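Local coordinates for amino acid ABC transporter, periplasmic amino acid-binding protein, putative (Streptococcus pneumoniae, PDB 4I62) that probably serves as the substrate-binding lipoprotein of an amino acid ABC transporter, binding L-arginine for delivery to the membrane permease, at residues Ala76-Val81 with Asp243-Lys248; Met88-Val93 with Ser107-Thr112; Ala95-Gly100 with Lys117-Ser122; Gly204-Glu207 with Ala213-Asp216. One frame throughout, in Å; residues are numbered along the deposited sequence.

Interaction 1 (Ala76-Val81 with Asp243-Lys248); sequences ATELGV and DKTIQK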
loop_
_atom_site.group_PDB
_atom_site.type_symbol
_atom_site.label_atom_id
_atom_site.label_comp_id
_atom_site.label_asym_id
_atom_site.label_seq_id
_atom_site.Cartn_x
_atom_site.Cartn_y
_atom_site.Cartn_z
ATOM N N ALA A 76 -18.395 2.249 -3.987
ATOM C CA ALA A 76 -19.474 3.021 -3.377
ATOM C C ALA A 76 -20.598 3.243 -4.393
ATOM O O ALA A 76 -21.763 3.114 -4.046
ATOM C CB ALA A 76 -18.950 4.347 -2.846
ATOM N N THR A 77 -20.258 3.544 -5.649
ATOM C CA THR A 77 -21.253 3.733 -6.717
ATOM C C THR A 77 -22.045 2.429 -6.920
ATOM O O THR A 77 -23.288 2.449 -7.042
ATOM C CB THR A 77 -20.558 4.126 -8.051
ATOM O OG1 THR A 77 -19.962 5.424 -7.904
ATOM C CG2 THR A 77 -21.558 4.154 -9.201
ATOM N N GLU A 78 -21.352 1.288 -6.951
ATOM C CA GLU A 78 -21.999 -0.028 -7.074
ATOM C C GLU A 78 -23.016 -0.271 -5.960
ATOM O O GLU A 78 -24.104 -0.796 -6.222
ATOM C CB GLU A 78 -20.947 -1.154 -7.103
ATOM C CG GLU A 78 -21.528 -2.571 -7.098
ATOM C CD GLU A 78 -22.368 -2.861 -8.320
ATOM O OE1 GLU A 78 -22.038 -2.340 -9.413
ATOM O OE2 GLU A 78 -23.364 -3.619 -8.195
ATOM N N LEU A 79 -22.678 0.138 -4.739
ATOM C CA LEU A 79 -23.537 -0.034 -3.581
ATOM C C LEU A 79 -24.613 1.052 -3.459
ATOM O O LEU A 79 -25.506 0.943 -2.624
ATOM C CB LEU A 79 -22.684 -0.010 -2.322
ATOM C CG LEU A 79 -21.703 -1.179 -2.149
ATOM C CD1 LEU A 79 -20.733 -0.941 -0.989
ATOM C CD2 LEU A 79 -22.466 -2.461 -1.914
ATOM N N GLY A 80 -24.534 2.107 -4.268
ATOM C CA GLY A 80 -25.483 3.216 -4.199
ATOM C C GLY A 80 -25.341 4.096 -2.961
ATOM O O GLY A 80 -26.332 4.684 -2.501
ATOM N N VAL A 81 -24.125 4.224 -2.435
ATOM C CA VAL A 81 -23.868 4.973 -1.202
ATOM C C VAL A 81 -22.774 5.993 -1.413
ATOM O O VAL A 81 -22.015 5.939 -2.377
ATOM C CB VAL A 81 -23.519 4.045 -0.000
ATOM C CG1 VAL A 81 -24.641 3.058 0.269
ATOM C CG2 VAL A 81 -22.180 3.273 -0.246
ATOM N N ASP A 243 -16.067 -7.647 -5.370
ATOM C CA ASP A 243 -15.503 -8.491 -6.438
ATOM C C ASP A 243 -16.136 -8.219 -7.800
ATOM O O ASP A 243 -15.439 -8.293 -8.807
ATOM C CB ASP A 243 -15.615 -9.968 -6.050
ATOM C CG ASP A 243 -14.569 -10.359 -5.013
ATOM O OD1 ASP A 243 -13.711 -9.507 -4.661
ATOM O OD2 ASP A 243 -14.550 -11.494 -4.559
ATOM N N LYS A 244 -17.438 -7.917 -7.844
ATOM C CA LYS A 244 -18.066 -7.515 -9.099
ATOM C C LYS A 244 -17.363 -6.277 -9.661
ATOM O O LYS A 244 -17.143 -6.162 -10.859
ATOM C CB LYS A 244 -19.551 -7.218 -8.859
ATOM C CG LYS A 244 -20.278 -6.647 -10.059
ATOM C CD LYS A 244 -21.706 -6.278 -9.682
ATOM C CE LYS A 244 -22.548 -5.920 -10.895
ATOM N NZ LYS A 244 -21.906 -4.899 -11.759
ATOM N N THR A 245 -17.044 -5.339 -8.772
ATOM C CA THR A 245 -16.392 -4.095 -9.172
ATOM C C THR A 245 -14.965 -4.330 -9.670
ATOM O O THR A 245 -14.578 -3.818 -10.726
ATOM C CB THR A 245 -16.422 -3.067 -8.013
ATOM O OG1 THR A 245 -17.755 -2.875 -7.569
ATOM C CG2 THR A 245 -15.842 -1.732 -8.437
ATOM N N ILE A 246 -14.195 -5.125 -8.914
ATOM C CA ILE A 246 -12.850 -5.452 -9.345
ATOM C C ILE A 246 -12.876 -6.175 -10.688
ATOM O O ILE A 246 -12.100 -5.843 -11.583
ATOM C CB ILE A 246 -12.097 -6.266 -8.271
ATOM C CG1 ILE A 246 -11.834 -5.377 -7.041
ATOM C CG2 ILE A 246 -10.791 -6.796 -8.827
ATOM C CD1 ILE A 246 -11.402 -6.184 -5.800
ATOM N N GLN A 247 -13.755 -7.159 -10.839
ATOM C CA GLN A 247 -13.879 -7.911 -12.094
ATOM C C GLN A 247 -14.123 -6.974 -13.294
ATOM O O GLN A 247 -13.496 -7.081 -14.333
ATOM C CB GLN A 247 -15.012 -8.932 -11.940
ATOM C CG GLN A 247 -15.348 -9.773 -13.210
ATOM C CD GLN A 247 -16.453 -10.810 -12.980
ATOM O OE1 GLN A 247 -17.617 -10.607 -13.365
ATOM N NE2 GLN A 247 -16.088 -11.947 -12.405
ATOM N N LYS A 248 -15.041 -6.037 -13.110
ATOM C CA LYS A 248 -15.368 -5.101 -14.172
ATOM C C LYS A 248 -14.164 -4.229 -14.541
ATOM O O LYS A 248 -13.864 -4.025 -15.728
ATOM C CB LYS A 248 -16.540 -4.231 -13.698
ATOM C CG LYS A 248 -16.963 -3.162 -14.676
ATOM C CD LYS A 248 -18.047 -2.253 -14.099
ATOM C CE LYS A 248 -19.301 -3.030 -13.745
ATOM N NZ LYS A 248 -20.503 -2.142 -13.629
HETATM O O HOH W 1 -19.310 -2.420 -10.074
#
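Glu78 and Lys244 reach toward each other from two helices and cross at about a right angle, the carboxylate of one lying against the aliphatic end of the other. Glu78 sets out with CG anti to its backbone N (chi1 175°) and then bends at chi2 (63°), which swings the carboxylate across the gap. Its OE2 comes to rest 3.5 Å from Lys244 CD, a van der Waals contact. The lysine is nearly straight until its last torsion, where chi4 (-52°) turns the amine back toward OE1. Lys244 NZ and Glu78 OE1 are 3.5 Å apart, a salt bridge whose hydrogen bond is weak; the lysine is deposited in two conformers, and the bridge is described for one of them.

Thr245 passes Glu78 in the opposite sense, its OG1 lying 3.7 Å from Glu78 CB. The small branched residue lets the helices approach, its side chain also packing on Ala74 and Ile75, while OG1 is bonded to the carbonyl of Ala241 one turn back. One water joins the sides: it donates to Glu78 OE1 at 2.8 Å and to Thr245 OG1 at 3.0 Å. Beyond Glu78 the helix ends in a Schellman motif, with Gly80 at positive phi.

The contact joins helix 67-79 to helix 236-251 near the surface. A second amine, Lys248 NZ, stands 4.5 Å from Glu78 OE1, beyond salt-bridge range. With two positive charges nearby, Glu78 should favour its ionised form, and the attraction is probably diffuse, with the water bridge supplying the more definite geometry.

Interaction 2 (Met88-Val93 with Ser107-Thr112); sequences MSFDNV and SGVSKT. With ARG (arginine), chain B.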
loop_
_atom_site.group_PDB
_atom_site.type_symbol
_atom_site.label_atom_id
_atom_site.label_comp_id
_atom_site.label_asym_id
_atom_site.label_seq_id
_atom_site.Cartn_x
_atom_site.Cartn_y
_atom_site.Cartn_z
ATOM N N MET A 88 -5.564 7.288 8.216
ATOM C CA MET A 88 -4.959 6.940 9.481
ATOM C C MET A 88 -3.602 6.322 9.222
ATOM O O MET A 88 -3.240 6.073 8.079
ATOM C CB MET A 88 -5.875 6.000 10.246
ATOM C CG MET A 88 -6.066 4.655 9.557
ATOM S SD MET A 88 -7.295 3.590 10.360
ATOM C CE MET A 88 -8.809 4.464 10.088
ATOM N N SER A 89 -2.863 6.088 10.282
ATOM C CA SER A 89 -1.604 5.380 10.127
ATOM C C SER A 89 -1.827 3.971 9.622
ATOM O O SER A 89 -2.834 3.317 9.970
ATOM C CB SER A 89 -0.881 5.309 11.466
ATOM O OG SER A 89 -1.614 4.535 12.394
ATOM N N PHE A 90 -0.894 3.476 8.803
ATOM C CA PHE A 90 -1.114 2.154 8.226
ATOM C C PHE A 90 -1.296 1.078 9.290
ATOM O O PHE A 90 -2.137 0.175 9.152
ATOM C CB PHE A 90 -0.034 1.734 7.251
ATOM C CG PHE A 90 -0.338 0.397 6.621
ATOM C CD1 PHE A 90 -1.343 0.299 5.660
ATOM C CD2 PHE A 90 0.303 -0.783 7.015
ATOM C CE1 PHE A 90 -1.669 -0.908 5.102
ATOM C CE2 PHE A 90 -0.046 -1.984 6.465
ATOM C CZ PHE A 90 -1.018 -2.055 5.486
ATOM N N ASP A 91 -0.518 1.186 10.357
ATOM C CA ASP A 91 -0.514 0.273 11.506
ATOM C C ASP A 91 -1.911 0.098 12.104
ATOM O O ASP A 91 -2.159 -0.874 12.817
ATOM C CB ASP A 91 0.482 0.790 12.578
ATOM C CG ASP A 91 1.040 -0.314 13.455
ATOM O OD1 ASP A 91 1.160 -1.467 12.982
ATOM O OD2 ASP A 91 1.369 -0.016 14.618
ATOM N N ASN A 92 -2.796 1.089 11.887
ATOM C CA ASN A 92 -4.140 1.059 12.464
ATOM C C ASN A 92 -5.255 0.675 11.473
ATOM O O ASN A 92 -6.445 0.511 11.881
ATOM C CB ASN A 92 -4.460 2.415 13.099
ATOM C CG ASN A 92 -3.518 2.762 14.251
ATOM O OD1 ASN A 92 -3.190 3.940 14.478
ATOM N ND2 ASN A 92 -3.068 1.762 14.943
ATOM N N VAL A 93 -4.918 0.552 10.191
ATOM C CA VAL A 93 -5.931 0.337 9.145
ATOM C C VAL A 93 -6.716 -0.963 9.327
ATOM O O VAL A 93 -7.972 -0.964 9.379
ATOM C CB VAL A 93 -5.269 0.412 7.756
ATOM C CG1 VAL A 93 -6.141 -0.181 6.667
ATOM C CG2 VAL A 93 -4.936 1.833 7.428
ATOM N N SER A 107 -6.039 -0.022 0.773
ATOM C CA SER A 107 -4.866 0.713 1.207
ATOM C C SER A 107 -3.596 -0.026 0.796
ATOM O O SER A 107 -2.619 -0.085 1.576
ATOM C CB SER A 107 -4.905 0.939 2.725
ATOM O OG SER A 107 -3.967 1.925 3.177
ATOM N N GLY A 108 -3.609 -0.620 -0.394
ATOM C CA GLY A 108 -2.465 -1.410 -0.833
ATOM C C GLY A 108 -2.198 -2.590 0.091
ATOM O O GLY A 108 -1.044 -2.937 0.330
ATOM N N VAL A 109 -3.260 -3.223 0.575
ATOM C CA VAL A 109 -3.150 -4.282 1.584
ATOM C C VAL A 109 -2.834 -5.641 0.963
ATOM O O VAL A 109 -3.629 -6.150 0.134
ATOM C CB VAL A 109 -4.447 -4.405 2.420
ATOM C CG1 VAL A 109 -4.334 -5.511 3.449
ATOM C CG2 VAL A 109 -4.799 -3.102 3.076
ATOM N N SER A 110 -1.706 -6.232 1.330
ATOM C CA SER A 110 -1.360 -7.549 0.878
ATOM C C SER A 110 -2.145 -8.625 1.608
ATOM O O SER A 110 -2.303 -8.620 2.841
ATOM C CB SER A 110 0.118 -7.795 1.194
ATOM O OG SER A 110 0.972 -6.850 0.544
ATOM N N LYS A 111 -2.584 -9.651 0.860
ATOM C CA LYS A 111 -3.109 -10.852 1.531
ATOM C C LYS A 111 -2.010 -11.637 2.219
ATOM O O LYS A 111 -0.899 -11.806 1.682
ATOM C CB LYS A 111 -3.731 -11.826 0.556
ATOM C CG LYS A 111 -4.854 -11.237 -0.111
ATOM C CD LYS A 111 -5.522 -12.221 -1.068
ATOM C CE LYS A 111 -5.974 -13.486 -0.381
ATOM N NZ LYS A 111 -6.526 -14.476 -1.388
ATOM N N THR A 112 -2.293 -12.112 3.411
ATOM C CA THR A 112 -1.390 -13.066 4.053
ATOM C C THR A 112 -2.231 -14.120 4.748
ATOM O O THR A 112 -3.414 -13.905 4.995
ATOM C CB THR A 112 -0.494 -12.415 5.101
ATOM O OG1 THR A 112 -1.289 -12.014 6.211
ATOM C CG2 THR A 112 0.287 -11.223 4.556
HETATM N N ARG B . 1.409 -4.123 1.039
HETATM C CA ARG B . 1.948 -3.905 2.407
HETATM C C ARG B . 1.067 -4.563 3.465
HETATM O O ARG B . -0.112 -4.860 3.180
HETATM C CB ARG B . 2.183 -2.431 2.674
HETATM C CG ARG B . 0.936 -1.568 2.464
HETATM C CD ARG B . 1.118 -0.166 3.008
HETATM N NE ARG B . 0.054 0.695 2.524
HETATM C CZ ARG B . -0.096 1.965 2.838
HETATM N NH1 ARG B . -1.121 2.651 2.342
HETATM N NH2 ARG B . 0.772 2.555 3.658
HETATM O OXT ARG B . 1.580 -4.730 4.621
#
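Val93 and Ser107 bring the two backbones closest, with CA atoms 8.0 Å apart: the first turn of helix 90-98 faces an irregular loop that follows strand 104-105. Gly108 has positive phi (61°), a conformation easy for glycine, and through this bend the carbonyls of both Ser107 and Gly108 are directed at the bound arginine. Beyond it, backbone bonds of Val109 to Ala228 and of Lys111 to Ser226 hold the loop along strand 226-232.

Helix and loop meet in van der Waals packing of mixed character. Val93 CG1 packs on Ser107 CB, while Phe90 CE1 approaches Ser107 O obliquely at 3.7 Å and Val109 CG2 sits near the ring plane. Phe90 CG is anti to its backbone N (chi1 -177°), carrying the ring out so that one face lies against the ligand. There ARG CD lies 3.5 Å above the plane, over the ring centre, with ARG NE 3.5 Å from Phe90 CD1. Ser107 OG lies at the edge, in the plane of the ring.

The loop supplies the polar grip. Ser107 O accepts from ARG NE (2.9 Å) and from ARG NH1, and Ser107 OG accepts from NH1 as well while bonding Asn46 N. ARG N gives to Gly108 O (2.8 Å) and to Ser110 OG, which is also tied to Asp225. Ser110 N donates almost straight to ARG O (2.8 Å, 173°).

A flat aromatic face thus supports the ligand's aliphatic stem, while carbonyls and hydroxyls match its N-H groups and a backbone amide meets its carboxylate; together they read both ends of arginine, with Arg115, Glu53 and Glu198 among the further partners.

Interaction 3 (Ala95-Gly100 with Lys117-Ser122); sequences ASVQSG and KVFDFS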
loop_
_atom_site.group_PDB
_atom_site.type_symbol
_atom_site.label_atom_id
_atom_site.label_comp_id
_atom_site.label_asym_id
_atom_site.label_seq_id
_atom_site.Cartn_x
_atom_site.Cartn_y
_atom_site.Cartn_z
ATOM N N ALA A 95 -6.907 -2.929 11.990
ATOM C CA ALA A 95 -7.593 -2.938 13.283
ATOM C C ALA A 95 -8.922 -2.194 13.208
ATOM O O ALA A 95 -9.895 -2.593 13.850
ATOM C CB ALA A 95 -6.699 -2.331 14.344
ATOM N N SER A 96 -8.967 -1.125 12.426
ATOM C CA SER A 96 -10.185 -0.329 12.320
ATOM C C SER A 96 -11.287 -1.093 11.614
ATOM O O SER A 96 -12.468 -0.937 11.937
ATOM C CB SER A 96 -9.900 0.981 11.602
ATOM O OG SER A 96 -8.981 1.723 12.370
ATOM N N VAL A 97 -10.924 -1.931 10.663
ATOM C CA VAL A 97 -11.926 -2.785 10.031
ATOM C C VAL A 97 -12.398 -3.852 11.014
ATOM O O VAL A 97 -13.613 -4.123 11.136
ATOM C CB VAL A 97 -11.328 -3.431 8.771
ATOM C CG1 VAL A 97 -12.305 -4.504 8.213
ATOM C CG2 VAL A 97 -11.079 -2.351 7.722
ATOM N N GLN A 98 -11.462 -4.438 11.760
ATOM C CA GLN A 98 -11.793 -5.527 12.655
ATOM C C GLN A 98 -12.783 -5.083 13.727
ATOM O O GLN A 98 -13.690 -5.851 14.122
ATOM C CB GLN A 98 -10.522 -6.065 13.315
ATOM C CG GLN A 98 -10.762 -7.267 14.202
ATOM C CD GLN A 98 -9.519 -7.708 14.930
ATOM O OE1 GLN A 98 -8.659 -6.890 15.286
ATOM N NE2 GLN A 98 -9.405 -9.011 15.156
ATOM N N SER A 99 -12.615 -3.858 14.222
ATOM C CA SER A 99 -13.475 -3.360 15.288
ATOM C C SER A 99 -14.748 -2.690 14.781
ATOM O O SER A 99 -15.591 -2.288 15.580
ATOM C CB SER A 99 -12.709 -2.372 16.147
ATOM O OG SER A 99 -12.363 -1.232 15.399
ATOM N N GLY A 100 -14.893 -2.575 13.467
ATOM C CA GLY A 100 -16.086 -1.961 12.902
ATOM C C GLY A 100 -16.048 -0.455 12.701
ATOM O O GLY A 100 -17.049 0.143 12.286
ATOM N N LYS A 117 -7.081 -15.209 8.244
ATOM C CA LYS A 117 -7.767 -15.870 9.357
ATOM C C LYS A 117 -8.727 -14.917 10.070
ATOM O O LYS A 117 -9.654 -15.357 10.756
ATOM C CB LYS A 117 -6.752 -16.379 10.371
ATOM C CG LYS A 117 -5.938 -17.565 9.893
ATOM C CD LYS A 117 -6.732 -18.850 9.995
ATOM C CE LYS A 117 -7.091 -19.160 11.449
ATOM N NZ LYS A 117 -7.701 -20.520 11.622
ATOM N N VAL A 118 -8.486 -13.620 9.929
ATOM C CA VAL A 118 -9.213 -12.615 10.694
ATOM C C VAL A 118 -10.114 -11.788 9.782
ATOM O O VAL A 118 -11.155 -11.304 10.227
ATOM C CB VAL A 118 -8.228 -11.666 11.428
ATOM C CG1 VAL A 118 -8.953 -10.495 12.077
ATOM C CG2 VAL A 118 -7.429 -12.438 12.471
ATOM N N PHE A 119 -9.722 -11.656 8.509
ATOM C CA PHE A 119 -10.451 -10.858 7.518
ATOM C C PHE A 119 -10.946 -11.674 6.330
ATOM O O PHE A 119 -10.319 -12.661 5.937
ATOM C CB PHE A 119 -9.553 -9.711 6.988
ATOM C CG PHE A 119 -9.090 -8.775 8.074
ATOM C CD1 PHE A 119 -9.953 -7.800 8.577
ATOM C CD2 PHE A 119 -7.833 -8.889 8.622
ATOM C CE1 PHE A 119 -9.552 -6.951 9.625
ATOM C CE2 PHE A 119 -7.430 -8.054 9.656
ATOM C CZ PHE A 119 -8.286 -7.081 10.161
ATOM N N ASP A 120 -12.066 -11.250 5.762
ATOM C CA ASP A 120 -12.435 -11.626 4.401
ATOM C C ASP A 120 -11.574 -10.723 3.502
ATOM O O ASP A 120 -11.367 -9.523 3.790
ATOM C CB ASP A 120 -13.924 -11.326 4.107
ATOM C CG ASP A 120 -14.872 -12.490 4.396
ATOM O OD1 ASP A 120 -14.469 -13.472 5.074
ATOM O OD2 ASP A 120 -16.052 -12.379 3.942
ATOM N N PHE A 121 -11.111 -11.285 2.388
ATOM C CA PHE A 121 -10.467 -10.494 1.368
ATOM C C PHE A 121 -11.220 -10.604 0.065
ATOM O O PHE A 121 -11.723 -11.668 -0.307
ATOM C CB PHE A 121 -9.028 -10.967 1.106
ATOM C CG PHE A 121 -8.018 -10.473 2.111
ATOM C CD1 PHE A 121 -7.583 -9.175 2.037
ATOM C CD2 PHE A 121 -7.498 -11.299 3.087
ATOM C CE1 PHE A 121 -6.610 -8.701 2.920
ATOM C CE2 PHE A 121 -6.532 -10.818 3.987
ATOM C CZ PHE A 121 -6.095 -9.521 3.894
ATOM N N SER A 122 -11.252 -9.513 -0.668
ATOM C CA SER A 122 -11.667 -9.568 -2.056
ATOM C C SER A 122 -10.739 -10.445 -2.870
ATOM O O SER A 122 -9.621 -10.813 -2.430
ATOM C CB SER A 122 -11.671 -8.166 -2.672
ATOM O OG SER A 122 -10.358 -7.683 -2.894
#
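Phe119 pushes the CE1 corner of its ring against the last turn of helix 90-98, meeting Val97 and Gln98 at once. Gln98 N lies in the ring plane at the edge, 3.8 Å from Phe119 CE1, and Gln98 CB is 3.9 Å from the same carbon. Val97 CG1 reaches Phe119 CE1 at 3.9 Å, its approach oblique to the ring. In Val97 this methyl is the one anti to the backbone N (chi1 171°), which directs it at the strand. A branched, purely apolar side chain and a flat ring fill such a buried seam well.

Gln98 runs outward fully extended and carries its amide over Val118, where NE2 lies 3.4 Å from Val118 CG1. That same methyl covers the phenyl next door: CG1 stands 3.8 Å above the Phe119 plane, offset toward the rim. The glutamine is a sensible border residue: its CB packs on the ring and its amide lies over Val118, in a residue that is exposed overall.

The helix stops just beyond, where Gly100 takes positive phi (89°) in a Schellman motif. Strand 119-121 pairs antiparallel with strand 226-232 through Asp120 with Met231 and Ser122 with Val229. Phe121 packs on helix 113-116 and Ser122 on helix 236-251, while Phe119, with Val118 just before it, meets helix 90-98.

Interaction 4 (Gly204-Glu207 with Ala213-Asp216); sequences GFVE and AIAD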
loop_
_atom_site.group_PDB
_atom_site.type_symbol
_atom_site.label_atom_id
_atom_site.label_comp_id
_atom_site.label_asym_id
_atom_site.label_seq_id
_atom_site.Cartn_x
_atom_site.Cartn_y
_atom_site.Cartn_z
ATOM N N GLY A 204 7.691 5.279 -7.364
ATOM C CA GLY A 204 7.063 6.577 -7.154
ATOM C C GLY A 204 7.955 7.491 -6.327
ATOM O O GLY A 204 8.103 8.680 -6.630
ATOM N N PHE A 205 8.559 6.950 -5.274
ATOM C CA PHE A 205 9.465 7.771 -4.476
ATOM C C PHE A 205 10.716 8.185 -5.267
ATOM O O PHE A 205 11.169 9.322 -5.164
ATOM C CB PHE A 205 9.844 7.075 -3.155
ATOM C CG PHE A 205 8.757 7.104 -2.116
ATOM C CD1 PHE A 205 8.290 8.322 -1.635
ATOM C CD2 PHE A 205 8.245 5.951 -1.574
ATOM C CE1 PHE A 205 7.285 8.369 -0.657
ATOM C CE2 PHE A 205 7.242 5.997 -0.601
ATOM C CZ PHE A 205 6.782 7.217 -0.144
ATOM N N VAL A 206 11.291 7.285 -6.075
ATOM C CA VAL A 206 12.435 7.668 -6.889
ATOM C C VAL A 206 12.064 8.805 -7.850
ATOM O O VAL A 206 12.878 9.714 -8.051
ATOM C CB VAL A 206 13.008 6.458 -7.656
ATOM C CG1 VAL A 206 14.053 6.894 -8.662
ATOM C CG2 VAL A 206 13.611 5.473 -6.689
ATOM N N GLU A 207 10.859 8.775 -8.430
ATOM C CA GLU A 207 10.454 9.843 -9.364
ATOM C C GLU A 207 10.590 11.231 -8.764
ATOM O O GLU A 207 10.901 12.208 -9.471
ATOM C CB GLU A 207 8.994 9.687 -9.818
ATOM C CG GLU A 207 8.703 8.486 -10.710
ATOM C CD GLU A 207 9.037 8.740 -12.164
ATOM O OE1 GLU A 207 9.504 9.861 -12.489
ATOM O OE2 GLU A 207 8.810 7.825 -12.986
ATOM N N ALA A 213 17.473 5.767 -5.681
ATOM C CA ALA A 213 17.358 4.837 -6.814
ATOM C C ALA A 213 16.848 3.503 -6.306
ATOM O O ALA A 213 16.965 3.184 -5.119
ATOM C CB ALA A 213 18.668 4.655 -7.538
ATOM N N ILE A 214 16.307 2.703 -7.223
ATOM C CA ILE A 214 16.001 1.298 -6.984
ATOM C C ILE A 214 17.298 0.479 -7.011
ATOM O O ILE A 214 18.021 0.550 -7.985
ATOM C CB ILE A 214 15.068 0.767 -8.112
ATOM C CG1 ILE A 214 13.788 1.607 -8.193
ATOM C CG2 ILE A 214 14.801 -0.741 -7.905
ATOM C CD1 ILE A 214 12.980 1.566 -6.912
ATOM N N ALA A 215 17.591 -0.272 -5.945
ATOM C CA ALA A 215 18.782 -1.101 -5.909
ATOM C C ALA A 215 18.651 -2.309 -6.818
ATOM O O ALA A 215 17.554 -2.742 -7.210
ATOM C CB ALA A 215 19.029 -1.601 -4.485
ATOM N N ASP A 216 19.788 -2.905 -7.152
ATOM C CA ASP A 216 19.806 -4.154 -7.904
ATOM C C ASP A 216 19.143 -5.332 -7.181
ATOM O O ASP A 216 18.746 -6.303 -7.816
ATOM C CB ASP A 216 21.259 -4.542 -8.218
ATOM C CG ASP A 216 21.897 -3.711 -9.316
ATOM O OD1 ASP A 216 21.141 -2.987 -10.001
ATOM O OD2 ASP A 216 23.150 -3.762 -9.482
#
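Val206 meets the strand through a single methyl, CG2, which settles on the backbone where Ala213 passes into Ile214. It lies 3.8 Å from both Ala213 CA and Ala213 C, and 3.9 Å from Ile214 N. Alongside comes the tip of the isoleucine, Ile214 CD1, at 4.0 Å from Val206 CG2; as Ile214 is deposited in two conformers, this last touch is less certain than the backbone ones.

What brings that methyl there is the valine's rotamer: with chi1 at 171°, CG1 is anti to the backbone N and CG2 stands beside it, facing the strand. The CA atoms of Val206 and Ala213 are 5.7 Å apart, and the methyl meets bare main chain there because the alanine CB is turned away from the helix. In Ile214, CG1 is anti to the carbonyl carbon and the chain bends at chi2 (-61°), which leaves CD1 near the valine. These are dispersion contacts at the protein surface, well suited to branched aliphatic residues.

Farther out, Val206 also touches Ile133 of strand 126-135, the strand to which Ala213 and Ala215 are held by backbone bonds to Val134 and Leu132. One residue earlier on helix 199-208, Phe205 meets the ring of Phe197 and packs on helix 180-188. The contact therefore packs helix 199-208 against strand 212-214, which follows it after a short connection and is a neighbour of strand 126-135 in the mixed sheet.

From the N terminus, residues 76-81 open interaction 1, which closes only at 243-248 and so encloses the other three. Within that long loop, interactions 2 and 3 cross: helix 90-98 gives 88-93 and then 95-100, and their partners 107-112 and 117-122 follow in the same order. They touch through Met88 with Ser96 and Val109 with Phe121, linking the arginine pocket to strand 119-121. Ser122 in turn packs on Asp243 and Ile246, joining interaction 3 to interaction 1. Interaction 4 closes a short loop later, on the opposite side of the chain's centre from interactions 1 and 3, though it and interaction 3 reach the same mixed sheet.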